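Local coordinates for protein homoserine dehydrogenase (Staphylococcus aureus M1064, PDB 4PG7) that catalyses the NAD(P)-dependent interconversion of aspartate semialdehyde and homoserine in the aspartate pathway of amino acid biosynthesis, at residues 172-177 / 228-233; 232-237 / 277-282. All blocks are in the same frame, centred on the assembly; numbering follows the deposited sequence.

Contact 1. Residues 172-177 / 228-233; sequences SKFMGI and ITSYLS
The carbonyl oxygen of Thr-229, in the helix whose side chains cover the Phe-174 ring, is gripped twice by one residue. Ser-233 N gives it the usual helical bond, and the hydroxyl Ser-233 OG adds a second of 2.8 Å to Thr-229 O, the two donors coming from opposite faces of the carbonyl plane. The hydroxyl bond is bent, with a C=O...OG angle of 144°, and it fixes the rotation of a serine that lies obliquely against the ring. What crosses from helix to strand is a CH-pi contact: Thr-229 CG2 sits almost exactly over the centre of the Phe-174 ring, 3.5 Å from its centroid and 5° off the normal. The threonine's torsion explains this: chi1 of -57° puts CG2 anti to the backbone N, over the ring, while OG1 turns back to bond the carbonyl of Lys-225. Ser-230 OG lies in the ring plane at its edge, 3.6 Å from Phe-174 CZ, and is itself bonded to the carbonyl of Val-226. The hydroxyls of Thr-229, Ser-230 and Ser-233 each bond a carbonyl one turn back in the helix, so these three have a partner without the ring. Strand 171-177 runs between strands 264-275 and 302-308, antiparallel to both, and helix 220-234 crosses one face of this mixed sheet, its short axis segment 10.0 Å from that of the strand.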
ATOM      1  N   SER A 172      -8.021  -4.542  13.184  1.00 42.41           N
ATOM      2  CA  SER A 172      -8.299  -5.729  13.989  1.00 42.27           C
ATOM      3  C   SER A 172      -7.449  -6.946  13.606  1.00 38.43           C
ATOM      4  O   SER A 172      -7.278  -7.874  14.398  1.00 35.93           O
ATOM      5  CB  SER A 172      -9.775  -6.089  13.872  1.00 44.86           C
ATOM      6  OG  SER A 172     -10.079  -6.549  12.569  1.00 47.78           O
ATOM      7  N   LYS A 173      -6.921  -6.953  12.390  1.00 35.13           N
ATOM      8  CA  LYS A 173      -6.159  -8.102  11.913  1.00 33.50           C
ATOM      9  C   LYS A 173      -5.222  -7.669  10.791  1.00 31.18           C
ATOM     10  O   LYS A 173      -5.562  -6.808   9.992  1.00 30.29           O
ATOM     11  CB  LYS A 173      -7.107  -9.216  11.442  1.00 33.82           C
ATOM     12  CG  LYS A 173      -6.432 -10.445  10.825  1.00 32.17           C
ATOM     13  CD  LYS A 173      -7.465 -11.520  10.509  1.00 34.26           C
ATOM     14  CE  LYS A 173      -6.834 -12.718   9.822  1.00 34.64           C
ATOM     15  NZ  LYS A 173      -7.846 -13.677   9.296  1.00 35.67           N
ATOM     16  N   PHE A 174      -4.032  -8.250  10.756  1.00 30.96           N
ATOM     17  CA  PHE A 174      -3.189  -8.156   9.570  1.00 29.31           C
ATOM     18  C   PHE A 174      -2.650  -9.511   9.212  1.00 28.74           C
ATOM     19  O   PHE A 174      -2.448 -10.358  10.078  1.00 28.68           O
ATOM     20  CB  PHE A 174      -2.040  -7.158   9.765  1.00 29.72           C
ATOM     21  CG  PHE A 174      -1.003  -7.594  10.766  1.00 29.63           C
ATOM     22  CD1 PHE A 174       0.042  -8.441  10.388  1.00 29.85           C
ATOM     23  CD2 PHE A 174      -1.035  -7.141  12.061  1.00 30.51           C
ATOM     24  CE1 PHE A 174       1.004  -8.848  11.292  1.00 29.72           C
ATOM     25  CE2 PHE A 174      -0.066  -7.538  12.975  1.00 31.51           C
ATOM     26  CZ  PHE A 174       0.943  -8.399  12.600  1.00 30.40           C
ATOM     27  N   MET A 175      -2.412  -9.704   7.921  1.00 28.35           N
ATOM     28  CA  MET A 175      -1.741 -10.890   7.406  1.00 28.12           C
ATOM     29  C   MET A 175      -0.698 -10.416   6.421  1.00 27.51           C
ATOM     30  O   MET A 175      -0.994  -9.576   5.567  1.00 26.62           O
ATOM     31  CB  MET A 175      -2.714 -11.793   6.654  1.00 28.65           C
ATOM     32  CG  MET A 175      -3.806 -12.374   7.498  1.00 31.28           C
ATOM     33  SD  MET A 175      -4.740 -13.561   6.539  1.00 34.60           S
ATOM     34  CE  MET A 175      -5.650 -12.527   5.424  1.00 35.09           C
ATOM     35  N   GLY A 176       0.497 -10.976   6.500  1.00 26.37           N
ATOM     36  CA  GLY A 176       1.547 -10.535   5.647  1.00 25.80           C
ATOM     37  C   GLY A 176       2.462 -11.598   5.130  1.00 26.50           C
ATOM     38  O   GLY A 176       2.667 -12.639   5.775  1.00 27.28           O
ATOM     39  N   ILE A 177       3.008 -11.328   3.946  1.00 25.43           N
ATOM     40  CA  ILE A 177       4.134 -12.069   3.417  1.00 25.23           C
ATOM     41  C   ILE A 177       5.327 -11.190   3.743  1.00 26.38           C
ATOM     42  O   ILE A 177       5.435 -10.105   3.188  1.00 25.32           O
ATOM     43  CB  ILE A 177       3.965 -12.331   1.916  1.00 25.40           C
ATOM     44  CG1 ILE A 177       2.780 -13.284   1.717  1.00 24.63           C
ATOM     45  CG2 ILE A 177       5.259 -12.867   1.314  1.00 24.89           C
ATOM     46  CD1 ILE A 177       2.247 -13.387   0.300  1.00 25.12           C
ATOM     47  N   ILE A 228       6.880  -6.369  15.317  1.00 32.49           N
ATOM     48  CA  ILE A 228       6.923  -4.957  14.957  1.00 34.28           C
ATOM     49  C   ILE A 228       5.593  -4.486  14.379  1.00 34.95           C
ATOM     50  O   ILE A 228       5.069  -3.445  14.775  1.00 35.63           O
ATOM     51  CB  ILE A 228       8.046  -4.657  13.941  1.00 35.19           C
ATOM     52  CG1 ILE A 228       9.439  -4.959  14.521  1.00 36.67           C
ATOM     53  CG2 ILE A 228       7.996  -3.203  13.488  1.00 37.45           C
ATOM     54  CD1 ILE A 228       9.787  -4.155  15.759  1.00 38.10           C
ATOM     55  N   THR A 229       5.056  -5.237  13.427  1.00 34.13           N
ATOM     56  CA  THR A 229       3.796  -4.882  12.811  1.00 33.69           C
ATOM     57  C   THR A 229       2.647  -4.816  13.846  1.00 36.20           C
ATOM     58  O   THR A 229       1.777  -3.942  13.747  1.00 35.13           O
ATOM     59  CB  THR A 229       3.470  -5.819  11.651  1.00 34.04           C
ATOM     60  OG1 THR A 229       4.545  -5.765  10.706  1.00 32.91           O
ATOM     61  CG2 THR A 229       2.181  -5.418  10.958  1.00 33.46           C
ATOM     62  N   SER A 230       2.671  -5.703  14.834  1.00 36.73           N
ATOM     63  CA  SER A 230       1.676  -5.699  15.909  1.00 38.12           C
ATOM     64  C   SER A 230       1.793  -4.445  16.773  1.00 41.06           C
ATOM     65  O   SER A 230       0.786  -3.863  17.200  1.00 38.73           O
ATOM     66  CB  SER A 230       1.842  -6.933  16.804  1.00 36.60           C
ATOM     67  OG  SER A 230       1.573  -8.129  16.093  1.00 34.60           O
ATOM     68  N   TYR A 231       3.026  -4.036  17.034  1.00 42.19           N
ATOM     69  CA  TYR A 231       3.278  -2.811  17.792  1.00 42.99           C
ATOM     70  C   TYR A 231       2.768  -1.564  17.051  1.00 43.00           C
ATOM     71  O   TYR A 231       2.091  -0.732  17.631  1.00 42.40           O
ATOM     72  CB  TYR A 231       4.767  -2.676  18.096  1.00 42.65           C
ATOM     73  CG  TYR A 231       5.083  -1.460  18.936  1.00 46.38           C
ATOM     74  CD1 TYR A 231       4.533  -1.314  20.203  1.00 46.42           C
ATOM     75  CD2 TYR A 231       5.914  -0.452  18.453  1.00 46.50           C
ATOM     76  CE1 TYR A 231       4.803  -0.190  20.968  1.00 51.57           C
ATOM     77  CE2 TYR A 231       6.202   0.669  19.217  1.00 50.30           C
ATOM     78  CZ  TYR A 231       5.642   0.793  20.471  1.00 50.19           C
ATOM     79  OH  TYR A 231       5.929   1.905  21.211  1.00 56.16           O
ATOM     80  N   LEU A 232       3.069  -1.474  15.761  1.00 42.32           N
ATOM     81  CA  LEU A 232       2.615  -0.373  14.943  1.00 43.07           C
ATOM     82  C   LEU A 232       1.105  -0.398  14.680  1.00 45.01           C
ATOM     83  O   LEU A 232       0.481   0.650  14.685  1.00 45.88           O
ATOM     84  CB  LEU A 232       3.372  -0.351  13.614  1.00 42.66           C
ATOM     85  CG  LEU A 232       4.880  -0.107  13.749  1.00 44.76           C
ATOM     86  CD1 LEU A 232       5.561  -0.227  12.400  1.00 43.52           C
ATOM     87  CD2 LEU A 232       5.163   1.260  14.367  1.00 48.13           C
ATOM     88  N   SER A 233       0.515  -1.582  14.498  1.00 43.38           N
ATOM     89  CA  SER A 233      -0.923  -1.709  14.220  1.00 44.27           C
ATOM     90  C   SER A 233      -1.823  -1.583  15.444  1.00 44.80           C
ATOM     91  O   SER A 233      -2.887  -0.962  15.378  1.00 45.73           O
ATOM     92  CB  SER A 233      -1.229  -3.061  13.545  1.00 43.36           C
ATOM     93  OG  SER A 233      -0.545  -3.165  12.311  1.00 43.46           O
TER

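Contact 2. Residues 232-237 / 277-282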
ATOM      1  N   LEU A 232       3.069  -1.474  15.761  1.00 42.32           N
ATOM      2  CA  LEU A 232       2.615  -0.373  14.943  1.00 43.07           C
ATOM      3  C   LEU A 232       1.105  -0.398  14.680  1.00 45.01           C
ATOM      4  O   LEU A 232       0.481   0.650  14.685  1.00 45.88           O
ATOM      5  CB  LEU A 232       3.372  -0.351  13.614  1.00 42.66           C
ATOM      6  CG  LEU A 232       4.880  -0.107  13.749  1.00 44.76           C
ATOM      7  CD1 LEU A 232       5.561  -0.227  12.400  1.00 43.52           C
ATOM      8  CD2 LEU A 232       5.163   1.260  14.367  1.00 48.13           C
ATOM      9  N   SER A 233       0.515  -1.582  14.498  1.00 43.38           N
ATOM     10  CA  SER A 233      -0.923  -1.709  14.220  1.00 44.27           C
ATOM     11  C   SER A 233      -1.823  -1.583  15.444  1.00 44.80           C
ATOM     12  O   SER A 233      -2.887  -0.962  15.378  1.00 45.73           O
ATOM     13  CB  SER A 233      -1.229  -3.061  13.545  1.00 43.36           C
ATOM     14  OG  SER A 233      -0.545  -3.165  12.311  1.00 43.46           O
ATOM     15  N   PHE A 234      -1.433  -2.227  16.535  1.00 44.46           N
ATOM     16  CA  PHE A 234      -2.298  -2.371  17.686  1.00 45.42           C
ATOM     17  C   PHE A 234      -1.827  -1.592  18.902  1.00 49.13           C
ATOM     18  O   PHE A 234      -2.525  -1.596  19.914  1.00 48.36           O
ATOM     19  CB  PHE A 234      -2.381  -3.834  18.102  1.00 44.72           C
ATOM     20  CG  PHE A 234      -2.753  -4.769  16.997  1.00 43.22           C
ATOM     21  CD1 PHE A 234      -3.847  -4.510  16.188  1.00 43.17           C
ATOM     22  CD2 PHE A 234      -2.044  -5.949  16.808  1.00 40.72           C
ATOM     23  CE1 PHE A 234      -4.195  -5.385  15.180  1.00 42.06           C
ATOM     24  CE2 PHE A 234      -2.403  -6.833  15.808  1.00 40.12           C
ATOM     25  CZ  PHE A 234      -3.480  -6.555  14.997  1.00 39.61           C
ATOM     26  N   ASN A 235      -0.650  -0.959  18.821  1.00 50.16           N
ATOM     27  CA  ASN A 235      -0.040  -0.295  19.970  0.50 51.84           C
ATOM     28  C   ASN A 235       0.109  -1.229  21.173  1.00 51.93           C
ATOM     29  O   ASN A 235      -0.020  -0.815  22.316  1.00 54.43           O
ATOM     30  CB  ASN A 235      -0.831   0.957  20.343  0.50 52.43           C
ATOM     31  CG  ASN A 235      -1.088   1.863  19.151  0.50 52.21           C
ATOM     32  OD1 ASN A 235      -0.201   2.091  18.329  0.50 50.54           O
ATOM     33  ND2 ASN A 235      -2.306   2.383  19.051  0.50 52.65           N
ATOM     34  N   GLN A 236       0.390  -2.496  20.897  1.00 51.48           N
ATOM     35  CA  GLN A 236       0.605  -3.491  21.935  1.00 51.94           C
ATOM     36  C   GLN A 236       1.979  -4.074  21.747  1.00 47.90           C
ATOM     37  O   GLN A 236       2.397  -4.333  20.630  1.00 47.18           O
ATOM     38  CB  GLN A 236      -0.408  -4.625  21.821  1.00 54.09           C
ATOM     39  CG  GLN A 236      -1.843  -4.214  22.098  1.00 58.29           C
ATOM     40  CD  GLN A 236      -2.102  -3.916  23.559  1.00 61.35           C
ATOM     41  OE1 GLN A 236      -2.658  -2.876  23.896  1.00 68.88           O
ATOM     42  NE2 GLN A 236      -1.699  -4.823  24.435  1.00 62.50           N
ATOM     43  N   VAL A 237       2.649  -4.329  22.856  1.00 46.70           N
ATOM     44  CA  VAL A 237       3.950  -4.938  22.850  1.00 44.34           C
ATOM     45  C   VAL A 237       3.787  -6.426  23.071  1.00 43.72           C
ATOM     46  O   VAL A 237       3.262  -6.831  24.091  1.00 45.54           O
ATOM     47  CB  VAL A 237       4.818  -4.364  23.987  1.00 44.60           C
ATOM     48  CG1 VAL A 237       6.092  -5.171  24.157  1.00 44.42           C
ATOM     49  CG2 VAL A 237       5.129  -2.894  23.733  1.00 44.45           C
ATOM     50  N   GLY A 277      -8.756  -7.145  23.874  1.00 67.66           N
ATOM     51  CA  GLY A 277      -7.556  -6.663  24.561  1.00 67.73           C
ATOM     52  C   GLY A 277      -6.256  -7.434  24.320  1.00 63.64           C
ATOM     53  O   GLY A 277      -5.207  -7.000  24.798  1.00 66.87           O
ATOM     54  N   LYS A 278      -6.301  -8.547  23.578  1.00 57.63           N
ATOM     55  CA  LYS A 278      -5.114  -9.415  23.394  1.00 55.53           C
ATOM     56  C   LYS A 278      -4.742  -9.664  21.920  1.00 51.37           C
ATOM     57  O   LYS A 278      -5.610  -9.796  21.062  1.00 49.51           O
ATOM     58  CB  LYS A 278      -5.336 -10.756  24.083  1.00 56.38           C
ATOM     59  N   VAL A 279      -3.442  -9.742  21.644  1.00 49.42           N
ATOM     60  CA  VAL A 279      -2.934 -10.054  20.310  1.00 44.54           C
ATOM     61  C   VAL A 279      -2.581 -11.536  20.216  1.00 41.24           C
ATOM     62  O   VAL A 279      -1.809 -12.035  21.018  1.00 40.09           O
ATOM     63  CB  VAL A 279      -1.662  -9.226  19.994  1.00 45.79           C
ATOM     64  CG1 VAL A 279      -1.094  -9.578  18.611  1.00 43.50           C
ATOM     65  CG2 VAL A 279      -1.947  -7.730  20.097  1.00 46.35           C
ATOM     66  N   ASN A 280      -3.143 -12.236  19.240  1.00 38.04           N
ATOM     67  CA  ASN A 280      -2.672 -13.568  18.879  1.00 39.13           C
ATOM     68  C   ASN A 280      -1.809 -13.460  17.627  1.00 34.67           C
ATOM     69  O   ASN A 280      -2.295 -13.057  16.574  1.00 31.83           O
ATOM     70  CB  ASN A 280      -3.843 -14.508  18.599  1.00 42.56           C
ATOM     71  CG  ASN A 280      -4.665 -14.782  19.830  1.00 47.71           C
ATOM     72  OD1 ASN A 280      -5.887 -14.744  19.776  1.00 55.12           O
ATOM     73  ND2 ASN A 280      -3.999 -15.052  20.956  1.00 48.69           N
ATOM     74  N   ALA A 281      -0.541 -13.814  17.752  1.00 33.46           N
ATOM     75  CA  ALA A 281       0.432 -13.594  16.678  1.00 31.37           C
ATOM     76  C   ALA A 281       1.061 -14.904  16.249  1.00 30.46           C
ATOM     77  O   ALA A 281       1.361 -15.740  17.082  1.00 28.21           O
ATOM     78  CB  ALA A 281       1.506 -12.636  17.143  1.00 31.35           C
ATOM     79  N   SER A 282       1.270 -15.067  14.939  1.00 29.36           N
ATOM     80  CA  SER A 282       1.834 -16.293  14.391  1.00 28.94           C
ATOM     81  C   SER A 282       2.528 -16.090  13.059  1.00 28.75           C
ATOM     82  O   SER A 282       2.273 -15.126  12.337  1.00 26.99           O
ATOM     83  CB  SER A 282       0.738 -17.345  14.197  1.00 29.82           C
ATOM     84  OG  SER A 282      -0.327 -16.828  13.412  1.00 31.10           O
TER
HETATM   85  O   HOH W   1      -2.130  -7.225  23.833  1.00 57.96           O
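Val-279 lays both methyl groups against the ring of Phe-234, the last residue of helix 220-234, and CG2 also against CB and CG of Gln-236 just beyond it. This is helix-on-sheet packing at a helix C-terminus: Asn-235, with positive phi, takes the chain out of the helix, and the extended Gln-236 then passes strand 278-289 near its start. Val-279 CG2 does most of the touching, 3.7 Å from Phe-234 CD2 and 3.9 Å from Gln-236 CB, roughly at right angles, while CG1 approaches Phe-234 CE2 at 4.1 Å. The methyls come to the ring obliquely, and Ser-233 CB covers one face of it, 3.9 Å above its centre. Beside the valine, the ring of Tyr-274 from strand 264-275 also meets Phe-234, with the planes inclined by about 35°, so the hydrophobic patch spans two adjacent strands of the sheet. The Gln-236 and Val-279 side chains run alongside each other but point opposite ways, and the glutamine chain bends at chi2 (-71°), which carries the amide toward the turn ahead of the strand. It makes no direct bond to Gly-277, since Gln-236 NE2 stays 4.1 Å from Gly-277 O. A water nearby donates to Gly-277 O at 3.2 Å, but its link to Gln-236 NE2 is weak and doubtful.

Both contacts press helix 220-234 onto the same mixed sheet, and they share Leu-232 and Ser-233, with centres about 7 Å apart. Contact 1 belongs to the helix body and a central strand, lies nearer the middle of the chain and has no residue exposed among those that touch. Contact 2 lies at the helix end, where exposed Gly-277 takes part and a water enters the interface. The chemistry follows that difference: a CH-pi contact flanked by serine hydroxyls that bond the helix in the first, whereas the second combines aliphatic contacts with an amide beside a water. The two patches are continuous, for Phe-174 CE2 packs 3.7 Å from Phe-234 CE2.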